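Local coordinates for protein phosphoribosylglycinamide formyl transferase (Pyrococcus horikoshii, PDB 2CZG) that is of unproven function but belongs by its domains to the ATP-grasp family, with preATP-grasp and PurT-type C-terminal regions, at residues 25-30 with 54-59; 214-219 with 318-323; 226-231 with 335-340; 350-355 with 413-418. One frame throughout, in Å; residues are numbered along the deposited sequence.

Interaction 1 (25-30 with 54-59); sequences LGSGEL and APAMQV
Two torsions bring Ser27 and Met57 together: Ser27 keeps OG beside its own backbone N (chi1 -57°), while the Met57 chain folds back at chi3 (47°), so that Met57 CE lies 3.7 Å from Ser27 OG. The hydroxyl finds its polar partner elsewhere, hydrogen-bonding to the carbonyl of Val48 on the neighbouring strand; toward Met57 it presents only van der Waals contact. Next to it, Ser27 CB settles into the notch between two methyl groups, 3.5 Å from Ala54 CB and 3.6 Å from Ala56 CB. Backbone chemistry is concentrated on one oxygen. Ala56 N donates to Ser27 O at 2.8 Å, nearly straight at the hydrogen (177°). The Pro55 ring leans on the same oxygen, CD being 3.3 Å from Ser27 O, and its CB continues to the Gly28 carbonyl carbon at 4.0 Å. Gly28 holds the N-cap position of helix 29-40, and with Gly26 it is consistent with a Rossmann-type glycine-rich turn between first strand and first helix. Glu29, which starts that helix, directs its carboxylate to a salt bridge with Lys378. Since Ala56 lies in the first turn of the weakly bonded helix 55-59, where amides lack an acceptor within the helix, the contact implies that the glycine-rich turn supplies one, with the Ala54 and Ala56 methyls and the Pro55 ring packed around it, which would probably limit access of water.

Interaction 2 (214-219 with 318-323); sequences LAVRHF and LRAVLG
A Schellman motif ends helix 313-322 at Gly323, and this last turn packs on strand 209-219, part of the large mixed sheet of the ATP-grasp region, Ala320 and Gly323 meeting residues Val216 to Phe219. The short axes approach to 7.3 Å and cross at 44°, consistent with Ala320 and Gly323, two small residues, facing the strand. Ala320 CB carries the contact: it reaches Arg217 O at 3.6 Å, Val216 CG1 at 3.8 Å and His218 CB at 3.9 Å. Val216 and His218 both direct CB toward the helix, as residues two apart on a strand do, and the Val216 branch that touches is the one opposite its backbone N (chi1 -158°). Farther along, Phe219 meets the helix end with a ring edge, CD2 lying 3.8 Å from Gly323 CA near the ring plane. Gly323 takes the positive phi (91°) that such a helix terminus uses. A water bridges the two backbones: it accepts from Phe219 N at 3.0 Å and donates to Ala320 O at 3.0 Å, an oxygen that also receives the Gly323 amide. Arg217 leads away to the carbonyl of Gly272, while Ile275 of strand 274-283 packs on Val216. The His218 imidazole turns off the helix altogether, and its ND1 donates to Phe219 O at 3.0 Å, approaching from above the carbonyl plane.

Interaction 3 (226-231 with 335-340); sequences VTTFPK and RLFPML
Three flat groups, those of Phe229, Arg335 and Phe337, meet the opposite segment in different ways. The Phe229 ring takes Arg335 O at its edge, CD1 standing 3.7 Å from that oxygen, and its plane is inclined about 35° to the ring of Tyr260 from helix 253-270. Val226 CG2 lies over one face of the Arg335 guanidinium, 4.1 Å from NE, whereas Thr228 CB sits at its edge in the plane. An extended Arg335 chain, with CG opposite the backbone N (chi1 -170°), carries the group slantwise across Val226 and Thr228, and NH2 bonds onward to the carbonyl of Ile326. At the edge of the Phe337 ring lies Thr228 OG1, while His307 and Phe311 bring further rings to it.

The backbones fix the register. Phe229 N donates to Arg335 O at 2.7 Å (153° at the hydrogen), and Phe337 N donates to Phe229 O at 2.8 Å. Phe229 thus bonds to the residues before and after Leu336. Waters extend the ladder at both ends: one donates to Thr227 O at 2.6 Å and accepts from Arg335 N; the other accepts from Lys231 N at 2.9 Å and donates to Phe337 O at 2.7 Å. Phe229 and Leu336 share the sheet face packed by helix 253-270, and Lys231 NZ reaches Glu256 of that helix. One residue bonding to both flanks of its partner is the signature of parallel beta pairing, here joining strands 225-229 and 334-336 within the large mixed sheet.

Interaction 4 (350-355 with 413-418); sequences AKVSGY and LRTRSS. With SO4 (sulfate ion), chain D.
Val352 and Ser418 meet at the centre of the contact, Val352 CG2 being 3.5 Å from Ser418 OG, and the same methyl touches Thr415 CB at 4.1 Å, the Val352 and Thr415 side chains running antiparallel past one another. On one flank Leu413 CD1 packs on Ala350 CA at 3.5 Å. On the other, Arg416 N donates to Tyr355 O at 2.9 Å, with 152° at the hydrogen. A second layer sets these groups in place. Residues 415-418 form a type I beta turn, and Thr415 N donates across it to Ser418 OG at 3.1 Å, which helps fix the hydroxyl beside Val352. Bends at chi2 (-109°) and chi3 (-81°) fold Arg414 back so that NH1 donates to Thr415 O at 3.2 Å, while NH2 binds sulfate O3 at 3.1 Å in the guanidinium plane; the anion probably comes from the crystallisation liquor. Arg416 leaves the contact to form a salt bridge with Asp17 of the second subunit. Strand 412-414 runs between 358-360 and 421-422 in a small antiparallel sheet, and strand 354-355 pairs with 380-381, so the contact spans two small antiparallel sheets.

In the fold
Interactions 1 and 2 are buried, interaction 3 is partly so, and interaction 4 lies outermost, its centre about 26 Å from that of the chain. Interactions 2 and 3 share a sheet: their strands 209-219 and 225-229 are neighbours, joined by probable bonds such as His218 O to Val226 N, and their centres are about 12 Å apart. One packs a helix end on the sheet through small apolar groups and a water; the other extends it by backbone pairing. Interaction 1, in the preATP-grasp region, combines one backbone bond with methyl packing. Interaction 4, across the chain's centre from 2 and 3, mixes apolar contacts, serine and threonine hydroxyls and one backbone bond; interactions 1 and 4 both reach the second subunit.

Interaction 1 (25-30 with 54-59)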
# COMPACT_ATOMS: atom_id res chain seq x y z
N LEU A 25 0.77 -7.94 18.53
CA LEU A 25 -0.11 -8.62 19.47
C LEU A 25 -1.48 -8.05 19.13
O LEU A 25 -1.87 -6.99 19.64
CB LEU A 25 0.29 -8.30 20.92
CG LEU A 25 1.72 -8.71 21.33
CD1 LEU A 25 1.97 -8.35 22.80
CD2 LEU A 25 1.90 -10.20 21.13
N GLY A 26 -2.20 -8.76 18.26
CA GLY A 26 -3.50 -8.32 17.78
C GLY A 26 -3.28 -8.24 16.28
O GLY A 26 -2.36 -7.53 15.82
N SER A 27 -4.10 -8.94 15.50
CA SER A 27 -3.90 -8.98 14.06
C SER A 27 -5.07 -8.54 13.20
O SER A 27 -5.31 -9.13 12.12
CB SER A 27 -3.48 -10.39 13.64
OG SER A 27 -2.32 -10.82 14.33
N GLY A 28 -5.78 -7.51 13.67
CA GLY A 28 -6.92 -6.97 12.97
C GLY A 28 -6.49 -6.08 11.83
O GLY A 28 -5.32 -6.05 11.48
N GLU A 29 -7.43 -5.33 11.27
CA GLU A 29 -7.16 -4.46 10.13
C GLU A 29 -6.04 -3.43 10.35
O GLU A 29 -5.39 -3.01 9.39
CB GLU A 29 -8.45 -3.73 9.69
CG GLU A 29 -9.15 -2.97 10.83
CD GLU A 29 -10.16 -3.85 11.57
OE1 GLU A 29 -9.85 -5.03 11.83
OE2 GLU A 29 -11.27 -3.35 11.90
N LEU A 30 -5.83 -3.01 11.60
CA LEU A 30 -4.77 -2.03 11.89
C LEU A 30 -3.41 -2.74 11.86
O LEU A 30 -2.46 -2.26 11.26
CB LEU A 30 -5.00 -1.37 13.24
CG LEU A 30 -6.41 -0.79 13.46
CD1 LEU A 30 -6.49 -0.16 14.81
CD2 LEU A 30 -6.74 0.24 12.39
N ALA A 54 -6.08 -14.30 10.89
CA ALA A 54 -6.55 -12.96 11.18
C ALA A 54 -5.93 -12.08 10.08
O ALA A 54 -4.90 -12.41 9.49
CB ALA A 54 -6.08 -12.53 12.56
N PRO A 55 -6.55 -10.95 9.77
CA PRO A 55 -6.00 -10.08 8.72
C PRO A 55 -4.48 -9.89 8.67
O PRO A 55 -3.86 -10.11 7.63
CB PRO A 55 -6.74 -8.78 8.94
CG PRO A 55 -8.11 -9.26 9.33
CD PRO A 55 -7.79 -10.37 10.34
N ALA A 56 -3.86 -9.46 9.77
CA ALA A 56 -2.42 -9.21 9.73
C ALA A 56 -1.63 -10.48 9.52
O ALA A 56 -0.53 -10.45 9.01
CB ALA A 56 -1.93 -8.50 10.99
N MET A 57 -2.20 -11.60 9.92
CA MET A 57 -1.35 -12.74 9.71
C MET A 57 -1.44 -13.38 8.34
O MET A 57 -0.65 -14.27 8.04
CB MET A 57 -1.50 -13.72 10.86
CG MET A 57 -2.69 -14.54 10.88
SD MET A 57 -3.02 -15.37 12.58
CE MET A 57 -2.87 -14.36 13.60
N GLN A 58 -2.33 -12.90 7.49
CA GLN A 58 -2.35 -13.43 6.14
C GLN A 58 -1.19 -12.73 5.42
O GLN A 58 -0.62 -13.26 4.47
CB GLN A 58 -3.69 -13.13 5.45
CG GLN A 58 -4.85 -13.99 5.92
CD GLN A 58 -6.14 -13.51 5.42
OE1 GLN A 58 -6.32 -13.20 4.21
NE2 GLN A 58 -7.17 -13.41 6.26
N VAL A 59 -0.82 -11.54 5.90
CA VAL A 59 0.26 -10.72 5.33
C VAL A 59 1.63 -10.95 5.99
O VAL A 59 2.67 -10.71 5.37
CB VAL A 59 -0.10 -9.18 5.44
CG1 VAL A 59 1.14 -8.31 5.22
CG2 VAL A 59 -1.14 -8.82 4.39

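Interaction 2 (214-219 with 318-323)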
# COMPACT_ATOMS: atom_id res chain seq x y z
N LEU A 214 -3.41 12.38 15.76
CA LEU A 214 -2.48 11.26 15.61
C LEU A 214 -1.01 11.62 15.85
O LEU A 214 -0.13 11.36 15.02
CB LEU A 214 -2.66 10.64 14.22
CG LEU A 214 -4.06 10.04 14.02
CD1 LEU A 214 -4.35 9.84 12.52
CD2 LEU A 214 -4.17 8.72 14.79
N ALA A 215 -0.76 12.19 17.03
CA ALA A 215 0.58 12.61 17.40
C ALA A 215 1.55 11.43 17.43
O ALA A 215 1.24 10.37 17.98
CB ALA A 215 0.53 13.30 18.76
N VAL A 216 2.74 11.62 16.86
CA VAL A 216 3.74 10.56 16.84
C VAL A 216 5.03 10.97 17.53
O VAL A 216 5.60 12.02 17.23
CB VAL A 216 4.16 10.15 15.41
CG1 VAL A 216 4.74 8.74 15.45
CG2 VAL A 216 3.01 10.25 14.46
N ARG A 217 5.49 10.12 18.44
CA ARG A 217 6.74 10.37 19.15
C ARG A 217 7.81 9.52 18.46
O ARG A 217 7.71 8.29 18.40
CB ARG A 217 6.60 9.97 20.63
CG ARG A 217 5.78 10.97 21.47
CD ARG A 217 5.61 10.52 22.92
NE ARG A 217 6.88 10.28 23.60
CZ ARG A 217 7.64 11.21 24.18
NH1 ARG A 217 7.26 12.49 24.18
NH2 ARG A 217 8.77 10.86 24.79
N HIS A 218 8.82 10.18 17.92
CA HIS A 218 9.90 9.49 17.23
C HIS A 218 11.22 10.26 17.39
O HIS A 218 11.24 11.38 17.91
CB HIS A 218 9.56 9.39 15.77
CG HIS A 218 9.41 10.72 15.10
ND1 HIS A 218 10.44 11.34 14.42
CD2 HIS A 218 8.36 11.57 15.04
CE1 HIS A 218 10.03 12.51 13.97
NE2 HIS A 218 8.77 12.68 14.34
N PHE A 219 12.30 9.65 16.93
CA PHE A 219 13.61 10.27 17.00
C PHE A 219 13.89 11.25 15.88
O PHE A 219 13.40 11.08 14.76
CB PHE A 219 14.70 9.20 16.93
CG PHE A 219 14.76 8.30 18.12
CD1 PHE A 219 14.87 8.83 19.41
CD2 PHE A 219 14.78 6.92 17.95
CE1 PHE A 219 15.02 7.98 20.51
CE2 PHE A 219 14.92 6.07 19.05
CZ PHE A 219 15.05 6.59 20.33
N LEU A 318 5.18 2.34 12.65
CA LEU A 318 6.26 1.40 12.38
C LEU A 318 7.62 2.09 12.43
O LEU A 318 8.54 1.67 13.16
CB LEU A 318 6.09 0.78 10.99
CG LEU A 318 6.55 -0.65 10.69
CD1 LEU A 318 7.23 -0.67 9.34
CD2 LEU A 318 7.47 -1.19 11.76
N ARG A 319 7.75 3.14 11.62
CA ARG A 319 9.00 3.90 11.56
C ARG A 319 9.42 4.39 12.92
O ARG A 319 10.58 4.24 13.32
CB ARG A 319 8.87 5.07 10.59
CG ARG A 319 8.97 4.58 9.15
CD ARG A 319 8.58 5.61 8.13
NE ARG A 319 9.47 6.75 8.17
CZ ARG A 319 9.98 7.32 7.09
NH1 ARG A 319 9.69 6.86 5.89
NH2 ARG A 319 10.75 8.40 7.22
N ALA A 320 8.46 4.95 13.64
CA ALA A 320 8.76 5.47 14.96
C ALA A 320 9.33 4.41 15.90
O ALA A 320 10.34 4.64 16.56
CB ALA A 320 7.49 6.10 15.56
N VAL A 321 8.70 3.23 15.95
CA VAL A 321 9.12 2.19 16.87
C VAL A 321 10.34 1.37 16.45
O VAL A 321 10.86 0.60 17.26
CB VAL A 321 7.93 1.26 17.22
CG1 VAL A 321 6.78 2.11 17.77
CG2 VAL A 321 7.48 0.42 15.99
N LEU A 322 10.78 1.54 15.21
CA LEU A 322 11.99 0.86 14.75
C LEU A 322 13.13 1.84 15.00
O LEU A 322 14.30 1.49 14.88
CB LEU A 322 11.90 0.51 13.27
CG LEU A 322 10.92 -0.60 12.86
CD1 LEU A 322 10.90 -0.74 11.34
CD2 LEU A 322 11.34 -1.90 13.52
N GLY A 323 12.78 3.08 15.36
CA GLY A 323 13.80 4.07 15.62
C GLY A 323 14.20 4.88 14.41
O GLY A 323 15.24 5.53 14.40
O HOH W 1 12.05 6.90 15.65

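Interaction 3 (226-231 with 335-340)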
# COMPACT_ATOMS: atom_id res chain seq x y z
N VAL A 226 11.08 13.72 19.39
CA VAL A 226 10.23 14.85 19.05
C VAL A 226 8.83 14.31 18.81
O VAL A 226 8.63 13.09 18.66
CB VAL A 226 10.68 15.60 17.75
CG1 VAL A 226 12.00 16.34 18.00
CG2 VAL A 226 10.79 14.63 16.58
N THR A 227 7.86 15.21 18.78
CA THR A 227 6.48 14.85 18.56
C THR A 227 6.02 15.64 17.35
O THR A 227 6.11 16.86 17.35
CB THR A 227 5.62 15.24 19.78
OG1 THR A 227 6.24 14.77 20.97
CG2 THR A 227 4.24 14.61 19.68
N THR A 228 5.57 14.95 16.31
CA THR A 228 5.10 15.67 15.14
C THR A 228 3.61 15.45 14.98
O THR A 228 3.07 14.39 15.32
CB THR A 228 5.88 15.30 13.85
OG1 THR A 228 5.02 14.61 12.94
CG2 THR A 228 7.07 14.49 14.19
N PHE A 229 2.92 16.46 14.49
CA PHE A 229 1.48 16.35 14.40
C PHE A 229 0.84 16.40 13.02
O PHE A 229 1.08 17.32 12.24
CB PHE A 229 0.82 17.44 15.26
CG PHE A 229 1.32 17.50 16.68
CD1 PHE A 229 2.50 18.17 17.00
CD2 PHE A 229 0.59 16.91 17.71
CE1 PHE A 229 2.94 18.26 18.32
CE2 PHE A 229 1.02 16.99 19.03
CZ PHE A 229 2.21 17.67 19.34
N PRO A 230 0.01 15.38 12.71
CA PRO A 230 -0.71 15.30 11.44
C PRO A 230 -1.93 16.19 11.63
O PRO A 230 -2.23 16.60 12.76
CB PRO A 230 -1.12 13.83 11.35
CG PRO A 230 -0.09 13.13 12.20
CD PRO A 230 0.03 14.07 13.38
N LYS A 231 -2.63 16.48 10.54
CA LYS A 231 -3.84 17.29 10.64
C LYS A 231 -4.85 16.52 11.48
O LYS A 231 -4.91 15.30 11.44
CB LYS A 231 -4.44 17.55 9.25
CG LYS A 231 -3.75 18.68 8.49
CD LYS A 231 -3.99 20.01 9.17
CE LYS A 231 -3.27 21.15 8.45
NZ LYS A 231 -3.76 22.49 8.88
N ARG A 335 6.01 20.84 15.12
CA ARG A 335 6.52 20.05 14.00
C ARG A 335 5.30 19.31 13.45
O ARG A 335 4.79 18.38 14.09
CB ARG A 335 7.59 19.08 14.53
CG ARG A 335 8.39 18.35 13.46
CD ARG A 335 9.48 17.51 14.12
NE ARG A 335 10.49 16.99 13.20
CZ ARG A 335 10.28 16.02 12.31
NH1 ARG A 335 9.09 15.45 12.20
NH2 ARG A 335 11.29 15.57 11.56
N LEU A 336 4.83 19.74 12.29
CA LEU A 336 3.65 19.14 11.64
C LEU A 336 3.98 18.10 10.56
O LEU A 336 5.06 18.11 9.98
CB LEU A 336 2.80 20.23 10.97
CG LEU A 336 2.30 21.41 11.80
CD1 LEU A 336 1.19 22.14 11.03
CD2 LEU A 336 1.77 20.89 13.12
N PHE A 337 3.03 17.21 10.30
CA PHE A 337 3.21 16.23 9.25
C PHE A 337 2.24 16.63 8.14
O PHE A 337 1.04 16.49 8.29
CB PHE A 337 2.87 14.82 9.70
CG PHE A 337 3.29 13.78 8.72
CD1 PHE A 337 4.61 13.35 8.69
CD2 PHE A 337 2.42 13.34 7.73
CE1 PHE A 337 5.06 12.49 7.69
CE2 PHE A 337 2.86 12.48 6.73
CZ PHE A 337 4.17 12.06 6.71
N PRO A 338 2.76 17.16 7.02
CA PRO A 338 1.93 17.60 5.88
C PRO A 338 0.97 16.56 5.31
O PRO A 338 1.33 15.41 5.08
CB PRO A 338 2.96 18.05 4.85
CG PRO A 338 4.12 18.51 5.70
CD PRO A 338 4.18 17.43 6.76
N MET A 339 -0.26 17.01 5.08
CA MET A 339 -1.31 16.17 4.51
C MET A 339 -1.15 16.26 2.99
O MET A 339 -0.73 17.29 2.45
CB MET A 339 -2.67 16.72 4.94
CG MET A 339 -3.86 15.99 4.39
SD MET A 339 -5.32 16.64 5.18
CE MET A 339 -5.47 18.21 4.33
N LEU A 340 -1.49 15.18 2.29
CA LEU A 340 -1.35 15.14 0.83
C LEU A 340 -2.63 15.57 0.13
O LEU A 340 -2.60 16.39 -0.78
CB LEU A 340 -0.98 13.72 0.38
CG LEU A 340 -0.87 13.57 -1.15
CD1 LEU A 340 0.34 14.35 -1.63
CD2 LEU A 340 -0.76 12.09 -1.55
O HOH W 2 6.00 19.43 17.92
O HOH W 3 -1.41 15.38 8.19

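Interaction 4 (350-355 with 413-418)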
# COMPACT_ATOMS: atom_id res chain seq x y z
N ALA A 350 -20.85 -5.84 9.21
CA ALA A 350 -21.66 -7.01 8.93
C ALA A 350 -22.93 -6.96 9.76
O ALA A 350 -22.91 -6.51 10.90
CB ALA A 350 -20.88 -8.28 9.25
N LYS A 351 -24.02 -7.43 9.17
CA LYS A 351 -25.31 -7.48 9.85
C LYS A 351 -25.73 -8.94 9.95
O LYS A 351 -26.90 -9.24 10.18
CB LYS A 351 -26.36 -6.68 9.08
CG LYS A 351 -26.11 -5.18 9.04
CD LYS A 351 -27.05 -4.46 8.07
CE LYS A 351 -28.52 -4.63 8.45
NZ LYS A 351 -29.45 -3.91 7.51
N VAL A 352 -24.77 -9.85 9.77
CA VAL A 352 -25.03 -11.28 9.82
C VAL A 352 -23.85 -12.05 10.42
O VAL A 352 -22.78 -11.48 10.63
CB VAL A 352 -25.32 -11.84 8.41
CG1 VAL A 352 -26.49 -11.11 7.79
CG2 VAL A 352 -24.09 -11.69 7.53
N SER A 353 -24.04 -13.33 10.71
CA SER A 353 -22.97 -14.14 11.26
C SER A 353 -22.66 -15.27 10.27
O SER A 353 -23.45 -15.54 9.37
CB SER A 353 -23.38 -14.76 12.60
OG SER A 353 -24.12 -15.96 12.41
N GLY A 354 -21.52 -15.92 10.45
CA GLY A 354 -21.18 -17.00 9.56
C GLY A 354 -19.80 -16.92 8.94
O GLY A 354 -19.14 -15.88 8.95
N TYR A 355 -19.39 -18.05 8.37
CA TYR A 355 -18.09 -18.19 7.74
C TYR A 355 -18.06 -17.78 6.26
O TYR A 355 -19.09 -17.69 5.62
CB TYR A 355 -17.66 -19.65 7.89
CG TYR A 355 -16.26 -19.80 8.39
CD1 TYR A 355 -15.20 -19.78 7.49
CD2 TYR A 355 -15.97 -19.90 9.75
CE1 TYR A 355 -13.90 -19.86 7.93
CE2 TYR A 355 -14.65 -19.97 10.20
CZ TYR A 355 -13.63 -19.96 9.27
OH TYR A 355 -12.31 -20.05 9.66
N LEU A 413 -23.34 -7.63 1.98
CA LEU A 413 -22.56 -8.73 2.52
C LEU A 413 -23.43 -9.96 2.72
O LEU A 413 -24.62 -9.88 2.98
CB LEU A 413 -21.96 -8.36 3.89
CG LEU A 413 -21.49 -6.93 4.16
CD1 LEU A 413 -20.89 -6.86 5.54
CD2 LEU A 413 -20.48 -6.51 3.13
N ARG A 414 -22.77 -11.10 2.64
CA ARG A 414 -23.43 -12.37 2.81
C ARG A 414 -22.40 -13.28 3.47
O ARG A 414 -21.19 -13.05 3.37
CB ARG A 414 -23.79 -12.92 1.43
CG ARG A 414 -24.95 -13.82 1.41
CD ARG A 414 -24.53 -15.21 1.16
NE ARG A 414 -24.31 -15.50 -0.25
CZ ARG A 414 -23.83 -16.67 -0.67
NH1 ARG A 414 -23.55 -17.59 0.24
NH2 ARG A 414 -23.66 -16.92 -1.96
N THR A 415 -22.90 -14.33 4.10
CA THR A 415 -22.08 -15.31 4.77
C THR A 415 -22.46 -16.66 4.12
O THR A 415 -23.39 -16.71 3.30
CB THR A 415 -22.39 -15.26 6.28
OG1 THR A 415 -21.18 -15.04 7.02
CG2 THR A 415 -23.05 -16.51 6.75
N ARG A 416 -21.76 -17.74 4.47
CA ARG A 416 -22.03 -19.08 3.92
C ARG A 416 -23.42 -19.53 4.32
O ARG A 416 -24.10 -20.22 3.56
CB ARG A 416 -21.06 -20.13 4.49
CG ARG A 416 -20.05 -20.69 3.52
CD ARG A 416 -19.38 -21.94 4.10
NE ARG A 416 -20.21 -23.12 3.89
CZ ARG A 416 -20.29 -23.79 2.75
NH1 ARG A 416 -19.56 -23.42 1.70
NH2 ARG A 416 -21.12 -24.82 2.65
N SER A 417 -23.81 -19.15 5.53
CA SER A 417 -25.10 -19.53 6.08
C SER A 417 -26.05 -18.35 6.33
O SER A 417 -26.72 -18.32 7.36
CB SER A 417 -24.90 -20.27 7.39
OG SER A 417 -24.38 -19.38 8.36
N SER A 418 -26.10 -17.39 5.42
CA SER A 418 -27.02 -16.26 5.58
C SER A 418 -27.40 -15.70 4.22
O SER A 418 -26.94 -16.18 3.19
CB SER A 418 -26.40 -15.15 6.44
OG SER A 418 -25.63 -14.27 5.64
S SO4 D . -25.49 -15.99 -4.66
O1 SO4 D . -24.83 -17.28 -4.92
O2 SO4 D . -26.48 -16.14 -3.58
O3 SO4 D . -24.48 -15.00 -4.26
O4 SO4 D . -26.14 -15.53 -5.90